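Local coordinates for protein sugar isomerase (Sinorhizobium meliloti, PDB 3QC0) that probably isomerises a sugar at a zinc site held within a xylose isomerase-like TIM barrel, although its substrate is not established, at residues P37-V42 / V89-E94. Sequence-based numbering, arbitrary orientation.
Sequences PWRDQV and VDEAAE
R39 and E91 join two helices on the outside of the barrel by a bidentate salt bridge, a compact example of how one charged pair can span a gap between helices whose backbones do not touch. The grip is side-on: NE of R39 donates to OE1 of E91 at 2.8 Å, and NH2 of R39 donates to OE2 of E91 at 3.2 Å, the second bond longer but nearly straight (166°). Both oxygens are met on their syn sides and lie close to the guanidinium plane. The fit is not coplanar, however, for the guanidinium and carboxylate planes are turned 40° apart and the nitrogens approach from out of the carboxylate plane. A bend at chi3 (69°) swings the guanidinium so that its NE edge faces the acid, while E91 reaches across with its chain extended beyond CG. OE1 also rests against the aliphatic part of R39, 3.4 Å from CG. A water adds a second link, donating to the backbone O of R39 at 2.8 Å and more weakly to OE1 of E91. Further out, NH1 of R39 forms a salt bridge with D84, so the guanidinium is shared between two acids of helix 75-94, which probably fixes its rotation. Were R39 an alanine, E91 and D84 would probably lose the cation they share, and this junction its direct polar tie. Behind the arginine, whose side chain lies about 14 Å from the zinc ion, the N-cap residue W38 and the backbone bond from V42 N to W38 O (3.0 Å) set the first turn of helix 39-45. That short helix follows strand 34-36, and helix 75-94 follows strand 60-68, where L64 touches E91; the salt bridge thus links successive beta-alpha units on the barrel's outer layer.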
# COMPACT_ATOMS: atom_id res chain seq x y z
N PRO A 37 10.97 6.20 22.31
CA PRO A 37 9.94 5.54 23.09
C PRO A 37 8.54 5.91 22.63
O PRO A 37 8.35 6.87 21.87
CB PRO A 37 10.18 6.09 24.48
CG PRO A 37 10.56 7.53 24.22
CD PRO A 37 11.38 7.47 22.92
N TRP A 38 7.59 5.13 23.12
CA TRP A 38 6.19 5.37 22.90
C TRP A 38 5.53 5.96 24.12
O TRP A 38 5.97 5.75 25.28
CB TRP A 38 5.50 4.06 22.50
CG TRP A 38 5.89 3.58 21.15
CD1 TRP A 38 7.14 3.31 20.69
CD2 TRP A 38 5.01 3.36 20.03
NE1 TRP A 38 7.09 2.92 19.38
CE2 TRP A 38 5.80 2.95 18.96
CE3 TRP A 38 3.63 3.45 19.86
CZ2 TRP A 38 5.25 2.60 17.73
CZ3 TRP A 38 3.10 3.13 18.61
CH2 TRP A 38 3.91 2.74 17.57
N ARG A 39 4.43 6.67 23.90
CA ARG A 39 3.80 7.42 24.99
C ARG A 39 3.28 6.51 26.10
O ARG A 39 3.31 6.90 27.27
CB ARG A 39 2.67 8.27 24.44
CG ARG A 39 3.20 9.40 23.54
CD ARG A 39 2.08 10.16 22.94
NE ARG A 39 1.33 10.94 23.89
CZ ARG A 39 0.10 11.40 23.69
NH1 ARG A 39 -0.56 11.10 22.57
NH2 ARG A 39 -0.50 12.13 24.57
N ASP A 40 2.84 5.31 25.74
CA ASP A 40 2.33 4.35 26.75
C ASP A 40 3.46 3.87 27.61
O ASP A 40 3.26 3.71 28.82
CB ASP A 40 1.52 3.19 26.14
CG ASP A 40 2.28 2.37 25.10
OD1 ASP A 40 3.31 2.78 24.57
OD2 ASP A 40 1.77 1.27 24.79
N GLN A 41 4.64 3.68 27.02
CA GLN A 41 5.82 3.25 27.78
C GLN A 41 6.27 4.33 28.74
O GLN A 41 6.68 4.04 29.90
CB GLN A 41 6.97 2.91 26.84
CG GLN A 41 6.65 1.74 25.88
CD GLN A 41 7.74 1.50 24.87
OE1 GLN A 41 8.22 2.44 24.24
NE2 GLN A 41 8.13 0.21 24.68
N VAL A 42 6.26 5.58 28.27
CA VAL A 42 6.59 6.72 29.12
C VAL A 42 5.59 6.86 30.26
O VAL A 42 6.01 7.08 31.45
CB VAL A 42 6.69 8.03 28.26
CG1 VAL A 42 6.79 9.33 29.15
CG2 VAL A 42 7.86 7.90 27.24
N VAL A 89 2.98 16.88 22.55
CA VAL A 89 4.03 17.87 22.37
C VAL A 89 4.68 18.17 23.71
O VAL A 89 5.88 18.23 23.77
CB VAL A 89 3.47 19.17 21.77
CG1 VAL A 89 4.46 20.36 21.95
CG2 VAL A 89 3.15 18.95 20.26
N ASP A 90 3.87 18.33 24.76
CA ASP A 90 4.43 18.62 26.09
C ASP A 90 5.37 17.48 26.56
O ASP A 90 6.42 17.71 27.16
CB ASP A 90 3.32 18.86 27.11
CG ASP A 90 2.50 20.10 26.83
OD1 ASP A 90 2.85 20.94 25.94
OD2 ASP A 90 1.48 20.25 27.53
N GLU A 91 4.94 16.24 26.33
CA GLU A 91 5.73 15.07 26.63
C GLU A 91 7.05 15.07 25.85
O GLU A 91 8.13 14.87 26.41
CB GLU A 91 4.92 13.80 26.37
CG GLU A 91 3.66 13.66 27.21
CD GLU A 91 2.65 12.66 26.67
OE1 GLU A 91 3.07 11.76 25.93
OE2 GLU A 91 1.43 12.82 27.00
N ALA A 92 6.97 15.31 24.54
CA ALA A 92 8.14 15.37 23.71
C ALA A 92 9.12 16.42 24.19
O ALA A 92 10.33 16.20 24.19
CB ALA A 92 7.77 15.61 22.19
N ALA A 93 8.59 17.58 24.55
CA ALA A 93 9.42 18.70 25.04
C ALA A 93 10.14 18.31 26.32
O ALA A 93 11.34 18.53 26.44
CB ALA A 93 8.57 19.93 25.24
N GLU A 94 9.42 17.68 27.24
CA GLU A 94 10.02 17.24 28.52
C GLU A 94 11.17 16.27 28.30
O GLU A 94 12.20 16.30 29.00
CB GLU A 94 8.97 16.58 29.40
CG GLU A 94 9.52 15.96 30.70
CD GLU A 94 10.20 17.00 31.61
OE1 GLU A 94 9.73 18.15 31.67
OE2 GLU A 94 11.20 16.65 32.26
O HOH W 1 3.39 9.57 28.03